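Local atomic coordinates of LipS lipolytic enzyme (Unidentified, PDB entry 4FBL), a protein that hydrolyses ester bonds as a thermostable lipase of the alpha/beta hydrolase fold, probably through a serine nucleophile. Residues Thr105-Glu116 with Leu133-Arg144. Residues are numbered along the deposited sequence; the frame is centred on the assembly and turned at random.
Sequences TADIVAAMRWLE and LTVWAAGQFPER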
ATOM      1  N   THR C 105      -3.423  11.829   6.069  1.00 18.46           N
ATOM      2  CA  THR C 105      -3.987  11.251   7.290  1.00 18.21           C
ATOM      3  C   THR C 105      -3.893  12.307   8.422  1.00 18.17           C
ATOM      4  O   THR C 105      -4.780  12.381   9.308  1.00 16.95           O
ATOM      5  CB  THR C 105      -3.276   9.931   7.701  1.00 17.73           C
ATOM      6  OG1 THR C 105      -1.834  10.053   7.613  1.00 18.76           O
ATOM      7  CG2 THR C 105      -3.763   8.780   6.848  1.00 17.27           C
ATOM      8  N   ALA C 106      -2.813  13.096   8.438  1.00 17.87           N
ATOM      9  CA  ALA C 106      -2.735  14.197   9.403  1.00 18.86           C
ATOM     10  C   ALA C 106      -3.832  15.244   9.140  1.00 20.02           C
ATOM     11  O   ALA C 106      -4.344  15.871  10.122  1.00 20.98           O
ATOM     12  CB  ALA C 106      -1.304  14.884   9.454  1.00 18.48           C
ATOM     13  N   ASP C 107      -4.242  15.433   7.873  1.00 17.23           N
ATOM     14  CA  ASP C 107      -5.335  16.368   7.628  1.00 17.27           C
ATOM     15  C   ASP C 107      -6.638  15.848   8.255  1.00 17.12           C
ATOM     16  O   ASP C 107      -7.422  16.644   8.809  1.00 18.00           O
ATOM     17  CB  ASP C 107      -5.605  16.631   6.150  1.00 18.09           C
ATOM     18  CG  ASP C 107      -4.429  17.345   5.440  1.00 21.30           C
ATOM     19  OD1 ASP C 107      -3.837  18.261   6.009  1.00 18.95           O
ATOM     20  OD2 ASP C 107      -4.085  16.936   4.332  1.00 21.34           O
ATOM     21  N   ILE C 108      -6.880  14.554   8.126  1.00 16.72           N
ATOM     22  CA  ILE C 108      -8.091  13.915   8.695  1.00 17.11           C
ATOM     23  C   ILE C 108      -8.061  13.959  10.223  1.00 18.89           C
ATOM     24  O   ILE C 108      -9.055  14.281  10.825  1.00 20.29           O
ATOM     25  CB  ILE C 108      -8.166  12.515   8.264  1.00 17.25           C
ATOM     26  CG1 ILE C 108      -8.241  12.479   6.717  1.00 16.38           C
ATOM     27  CG2 ILE C 108      -9.389  11.780   8.921  1.00 17.76           C
ATOM     28  CD1 ILE C 108      -9.411  13.391   5.980  1.00 14.87           C
ATOM     29  N   VAL C 109      -6.880  13.736  10.831  1.00 19.26           N
ATOM     30  CA  VAL C 109      -6.681  13.874  12.251  1.00 20.00           C
ATOM     31  C   VAL C 109      -6.979  15.311  12.725  1.00 20.66           C
ATOM     32  O   VAL C 109      -7.705  15.471  13.658  1.00 21.56           O
ATOM     33  CB  VAL C 109      -5.248  13.434  12.665  1.00 18.58           C
ATOM     34  CG1 VAL C 109      -5.072  13.705  14.138  1.00 20.39           C
ATOM     35  CG2 VAL C 109      -5.161  11.899  12.493  1.00 16.99           C
ATOM     36  N   ALA C 110      -6.455  16.348  12.074  1.00 21.49           N
ATOM     37  CA  ALA C 110      -6.773  17.722  12.490  1.00 21.41           C
ATOM     38  C   ALA C 110      -8.275  18.060  12.307  1.00 21.14           C
ATOM     39  O   ALA C 110      -8.821  18.827  13.103  1.00 21.85           O
ATOM     40  CB  ALA C 110      -5.941  18.765  11.672  1.00 22.21           C
ATOM     41  N   ALA C 111      -8.926  17.574  11.262  1.00 17.40           N
ATOM     42  CA  ALA C 111     -10.396  17.828  11.106  1.00 19.22           C
ATOM     43  C   ALA C 111     -11.170  17.110  12.246  1.00 20.82           C
ATOM     44  O   ALA C 111     -12.214  17.597  12.792  1.00 20.67           O
ATOM     45  CB  ALA C 111     -10.905  17.324   9.670  1.00 16.93           C
ATOM     46  N   MET C 112     -10.677  15.931  12.614  1.00 21.29           N
ATOM     47  CA  MET C 112     -11.289  15.158  13.746  1.00 21.33           C
ATOM     48  C   MET C 112     -11.078  15.955  15.007  1.00 22.69           C
ATOM     49  O   MET C 112     -11.974  16.046  15.812  1.00 22.97           O
ATOM     50  CB  MET C 112     -10.590  13.819  14.014  1.00 21.31           C
ATOM     51  CG  MET C 112     -11.065  12.745  13.079  1.00 19.37           C
ATOM     52  SD  MET C 112     -10.155  11.196  13.279  1.00 26.96           S
ATOM     53  CE  MET C 112     -10.574  10.838  15.019  1.00 17.38           C
ATOM     54  N   ARG C 113      -9.899  16.546  15.196  1.00 23.20           N
ATOM     55  CA  ARG C 113      -9.679  17.344  16.414  1.00 25.15           C
ATOM     56  C   ARG C 113     -10.567  18.599  16.439  1.00 25.14           C
ATOM     57  O   ARG C 113     -11.048  18.986  17.500  1.00 25.29           O
ATOM     58  CB  ARG C 113      -8.196  17.683  16.580  1.00 25.73           C
ATOM     59  CG  ARG C 113      -7.429  16.347  16.851  1.00 31.62           C
ATOM     60  CD  ARG C 113      -5.914  16.479  16.844  1.00 37.94           C
ATOM     61  NE  ARG C 113      -5.279  15.266  17.365  1.00 44.45           N
ATOM     62  CZ  ARG C 113      -3.979  14.974  17.267  1.00 44.52           C
ATOM     63  NH1 ARG C 113      -3.152  15.803  16.618  1.00 46.04           N
ATOM     64  NH2 ARG C 113      -3.509  13.834  17.792  1.00 42.93           N
ATOM     65  N   TRP C 114     -10.797  19.212  15.283  1.00 23.83           N
ATOM     66  CA  TRP C 114     -11.611  20.439  15.178  1.00 23.63           C
ATOM     67  C   TRP C 114     -13.075  20.101  15.537  1.00 24.43           C
ATOM     68  O   TRP C 114     -13.742  20.873  16.276  1.00 24.05           O
ATOM     69  CB  TRP C 114     -11.486  21.017  13.763  1.00 22.49           C
ATOM     70  CG  TRP C 114     -12.268  22.268  13.494  1.00 23.95           C
ATOM     71  CD1 TRP C 114     -11.810  23.553  13.584  1.00 24.42           C
ATOM     72  CD2 TRP C 114     -13.657  22.364  13.046  1.00 26.06           C
ATOM     73  NE1 TRP C 114     -12.826  24.446  13.225  1.00 25.46           N
ATOM     74  CE2 TRP C 114     -13.964  23.750  12.906  1.00 24.35           C
ATOM     75  CE3 TRP C 114     -14.682  21.407  12.781  1.00 23.99           C
ATOM     76  CZ2 TRP C 114     -15.236  24.210  12.453  1.00 24.68           C
ATOM     77  CZ3 TRP C 114     -15.974  21.857  12.369  1.00 23.96           C
ATOM     78  CH2 TRP C 114     -16.242  23.257  12.216  1.00 22.95           C
ATOM     79  N   LEU C 115     -13.544  18.943  15.047  1.00 22.66           N
ATOM     80  CA  LEU C 115     -14.901  18.480  15.330  1.00 22.40           C
ATOM     81  C   LEU C 115     -15.044  18.110  16.788  1.00 22.67           C
ATOM     82  O   LEU C 115     -16.040  18.419  17.352  1.00 23.33           O
ATOM     83  CB  LEU C 115     -15.278  17.263  14.469  1.00 20.53           C
ATOM     84  CG  LEU C 115     -15.494  17.494  13.020  1.00 19.80           C
ATOM     85  CD1 LEU C 115     -15.652  16.185  12.271  1.00 19.87           C
ATOM     86  CD2 LEU C 115     -16.681  18.382  12.686  1.00 25.12           C
ATOM     87  N   GLU C 116     -14.053  17.493  17.395  1.00 22.45           N
ATOM     88  CA  GLU C 116     -14.150  17.090  18.788  1.00 26.27           C
ATOM     89  C   GLU C 116     -14.169  18.287  19.755  1.00 27.94           C
ATOM     90  O   GLU C 116     -14.796  18.231  20.767  1.00 29.26           O
ATOM     91  CB  GLU C 116     -13.016  16.156  19.171  1.00 25.74           C
ATOM     92  CG  GLU C 116     -13.299  14.758  18.843  1.00 33.92           C
ATOM     93  CD  GLU C 116     -12.019  14.021  18.523  1.00 41.52           C
ATOM     94  OE1 GLU C 116     -12.109  12.920  17.962  1.00 48.16           O
ATOM     95  OE2 GLU C 116     -10.914  14.528  18.792  1.00 46.18           O
ATOM     96  N   LEU C 133      -9.995   6.878   3.326  1.00 17.07           N
ATOM     97  CA  LEU C 133      -9.690   7.580   4.534  1.00 17.35           C
ATOM     98  C   LEU C 133     -10.759   7.463   5.656  1.00 17.06           C
ATOM     99  O   LEU C 133     -10.405   7.502   6.862  1.00 19.41           O
ATOM    100  CB  LEU C 133      -9.348   9.046   4.257  1.00 16.98           C
ATOM    101  CG  LEU C 133      -7.972   9.308   3.588  1.00 18.74           C
ATOM    102  CD1 LEU C 133      -7.954  10.704   2.990  1.00 19.80           C
ATOM    103  CD2 LEU C 133      -6.839   9.144   4.634  1.00 16.98           C
ATOM    104  N   THR C 134     -12.020   7.373   5.254  1.00 16.95           N
ATOM    105  CA  THR C 134     -13.143   7.202   6.153  1.00 15.97           C
ATOM    106  C   THR C 134     -12.963   5.793   6.814  1.00 17.73           C
ATOM    107  O   THR C 134     -13.049   5.658   8.061  1.00 17.87           O
ATOM    108  CB  THR C 134     -14.450   7.256   5.347  1.00 16.54           C
ATOM    109  OG1 THR C 134     -14.639   8.571   4.840  1.00 14.35           O
ATOM    110  CG2 THR C 134     -15.665   6.880   6.165  1.00 13.34           C
ATOM    111  N   VAL C 135     -12.696   4.765   5.988  1.00 16.28           N
ATOM    112  CA  VAL C 135     -12.410   3.413   6.489  1.00 17.53           C
ATOM    113  C   VAL C 135     -11.157   3.444   7.348  1.00 15.55           C
ATOM    114  O   VAL C 135     -11.147   2.857   8.397  1.00 18.25           O
ATOM    115  CB  VAL C 135     -12.271   2.387   5.390  1.00 15.32           C
ATOM    116  CG1 VAL C 135     -11.812   1.000   6.000  1.00 19.15           C
ATOM    117  CG2 VAL C 135     -13.612   2.207   4.694  1.00 16.16           C
ATOM    118  N   TRP C 136     -10.121   4.153   6.941  1.00 15.64           N
ATOM    119  CA  TRP C 136      -8.906   4.205   7.739  1.00 18.38           C
ATOM    120  C   TRP C 136      -9.211   4.817   9.092  1.00 19.88           C
ATOM    121  O   TRP C 136      -8.680   4.318  10.126  1.00 20.31           O
ATOM    122  CB  TRP C 136      -7.787   5.037   7.042  1.00 17.89           C
ATOM    123  CG  TRP C 136      -6.676   5.342   7.950  1.00 19.00           C
ATOM    124  CD1 TRP C 136      -5.565   4.529   8.261  1.00 19.60           C
ATOM    125  CD2 TRP C 136      -6.490   6.559   8.683  1.00 18.70           C
ATOM    126  NE1 TRP C 136      -4.759   5.160   9.187  1.00 21.60           N
ATOM    127  CE2 TRP C 136      -5.280   6.411   9.456  1.00 21.77           C
ATOM    128  CE3 TRP C 136      -7.214   7.757   8.759  1.00 18.80           C
ATOM    129  CZ2 TRP C 136      -4.805   7.414  10.344  1.00 16.43           C
ATOM    130  CZ3 TRP C 136      -6.743   8.759   9.638  1.00 17.68           C
ATOM    131  CH2 TRP C 136      -5.527   8.579  10.409  1.00 19.92           C
ATOM    132  N   ALA C 137      -9.986   5.918   9.134  1.00 18.48           N
ATOM    133  CA  ALA C 137     -10.124   6.571  10.476  1.00 17.38           C
ATOM    134  C   ALA C 137     -11.027   5.733  11.433  1.00 17.58           C
ATOM    135  O   ALA C 137     -10.738   5.679  12.626  1.00 19.18           O
ATOM    136  CB  ALA C 137     -10.696   8.012  10.342  1.00 18.22           C
ATOM    137  N   ALA C 138     -12.053   5.055  10.920  1.00 15.40           N
ATOM    138  CA  ALA C 138     -12.907   4.209  11.723  1.00 19.13           C
ATOM    139  C   ALA C 138     -12.178   2.929  12.245  1.00 20.62           C
ATOM    140  O   ALA C 138     -12.578   2.382  13.296  1.00 22.41           O
ATOM    141  CB  ALA C 138     -14.194   3.804  10.951  1.00 17.97           C
ATOM    142  N   GLY C 139     -11.136   2.471  11.513  1.00 19.99           N
ATOM    143  CA  GLY C 139     -10.280   1.325  11.923  1.00 20.15           C
ATOM    144  C   GLY C 139      -9.156   1.752  12.874  1.00 20.66           C
ATOM    145  O   GLY C 139      -8.752   1.015  13.818  1.00 21.16           O
ATOM    146  N   GLN C 140      -8.690   2.962  12.666  1.00 19.16           N
ATOM    147  CA  GLN C 140      -7.552   3.527  13.400  1.00 20.17           C
ATOM    148  C   GLN C 140      -7.996   3.992  14.778  1.00 21.55           C
ATOM    149  O   GLN C 140      -7.194   3.852  15.765  1.00 20.18           O
ATOM    150  CB  GLN C 140      -6.953   4.717  12.676  1.00 18.85           C
ATOM    151  CG  GLN C 140      -5.841   5.409  13.401  1.00 23.12           C
ATOM    152  CD  GLN C 140      -4.550   4.486  13.531  1.00 31.67           C
ATOM    153  OE1 GLN C 140      -3.794   4.357  12.608  1.00 28.40           O
ATOM    154  NE2 GLN C 140      -4.358   3.859  14.675  1.00 27.68           N
ATOM    155  N   PHE C 141      -9.244   4.501  14.857  1.00 19.64           N
ATOM    156  CA  PHE C 141      -9.831   5.050  16.137  1.00 20.70           C
ATOM    157  C   PHE C 141     -11.189   4.384  16.290  1.00 20.22           C
ATOM    158  O   PHE C 141     -12.224   4.980  15.982  1.00 20.61           O
ATOM    159  CB  PHE C 141     -10.044   6.526  15.993  1.00 18.68           C
ATOM    160  CG  PHE C 141      -8.770   7.279  15.629  1.00 24.26           C
ATOM    161  CD1 PHE C 141      -7.782   7.576  16.619  1.00 25.03           C
ATOM    162  CD2 PHE C 141      -8.530   7.661  14.291  1.00 18.47           C
ATOM    163  CE1 PHE C 141      -6.574   8.275  16.243  1.00 25.47           C
ATOM    164  CE2 PHE C 141      -7.376   8.387  13.907  1.00 22.53           C
ATOM    165  CZ  PHE C 141      -6.386   8.694  14.868  1.00 22.85           C
ATOM    166  N   PRO C 142     -11.187   3.121  16.678  1.00 21.26           N
ATOM    167  CA  PRO C 142     -12.380   2.320  16.550  1.00 23.03           C
ATOM    168  C   PRO C 142     -13.569   2.715  17.426  1.00 24.89           C
ATOM    169  O   PRO C 142     -14.629   2.257  17.169  1.00 25.06           O
ATOM    170  CB  PRO C 142     -11.900   0.907  16.985  1.00 25.02           C
ATOM    171  CG  PRO C 142     -10.449   0.955  17.055  1.00 22.74           C
ATOM    172  CD  PRO C 142     -10.098   2.376  17.333  1.00 22.63           C
ATOM    173  N   GLU C 143     -13.387   3.546  18.439  1.00 26.83           N
ATOM    174  CA  GLU C 143     -14.507   3.911  19.298  1.00 28.74           C
ATOM    175  C   GLU C 143     -14.916   5.323  18.983  1.00 28.22           C
ATOM    176  O   GLU C 143     -15.780   5.871  19.679  1.00 28.55           O
ATOM    177  CB  GLU C 143     -14.070   3.982  20.787  1.00 29.90           C
ATOM    178  CG  GLU C 143     -13.209   2.867  21.228  1.00 36.19           C
ATOM    179  CD  GLU C 143     -14.005   1.767  21.835  1.00 45.65           C
ATOM    180  OE1 GLU C 143     -14.966   1.272  21.224  1.00 47.38           O
ATOM    181  OE2 GLU C 143     -13.665   1.390  22.958  1.00 52.35           O
ATOM    182  N   ARG C 144     -14.286   5.967  18.007  1.00 25.53           N
ATOM    183  CA  ARG C 144     -14.435   7.365  17.992  1.00 23.33           C
ATOM    184  C   ARG C 144     -15.696   7.792  17.204  1.00 21.75           C
ATOM    185  O   ARG C 144     -16.311   8.828  17.486  1.00 20.08           O
ATOM    186  CB  ARG C 144     -13.235   7.944  17.369  1.00 24.31           C
ATOM    187  CG  ARG C 144     -13.252   9.406  17.682  1.00 34.16           C
ATOM    188  CD  ARG C 144     -11.826   9.879  17.519  1.00 47.35           C
ATOM    189  NE  ARG C 144     -10.942   9.786  18.687  1.00 52.55           N
ATOM    190  CZ  ARG C 144      -9.755  10.404  18.750  1.00 55.27           C
ATOM    191  NH1 ARG C 144      -9.299  11.149  17.724  1.00 50.88           N
ATOM    192  NH2 ARG C 144      -9.025  10.284  19.855  1.00 59.19           N
TER
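Two neighbouring helices of an alpha/beta hydrolase, packed against the central sheet, meet where Thr105 and Ile108 of helix 101-118 lie against Leu133 and Trp136 of helix 129-140. Thr105 sets its methyl squarely over the indole: CG2 sits 3.7 Å from the centroid of the Trp136 six-membered ring and 5° off the normal, a CH-pi contact. With chi1 at 45°, OG1 turns back along the helix and hydrogen-bonds to Ala101 O, while CG2 is turned to the ring. Val109 CG2 and Ile108 CG2 both meet the rim of the indole, near its plane, the former 3.9 Å from Trp136 CH2. Ile108 divides its branches, CG1 reaching Leu133 CD1 at 4.1 Å while CG2 also faces Ala137 CB at 4.2 Å. With an alanine at Trp136 the Thr105 methyl would probably lose the face it rests on, and Val109 CG2 and Ile108 CG2 the rim beside them. In this fold helix 129-140 follows what is probably the nucleophile elbow, whose residues the Leu133 side chain touches, and both helices pack on strand 121-127, Ile108 and Ala137 each touching Met124. Further along, Met112 makes a Met-aromatic contact: SD stands obliquely 4.6 Å from the Phe141 ring centroid, whereas the place of CE over that ring is doubtful, being modelled too close to Arg144. At the outer end Glu116 OE1 is 3.3 Å from Arg144 NH1, a salt bridge in which OE1 sits over a face of the guanidinium, so no N-H points at it and the attraction is one of charge. Phe167 of the second subunit packs on both Thr105 and Trp136.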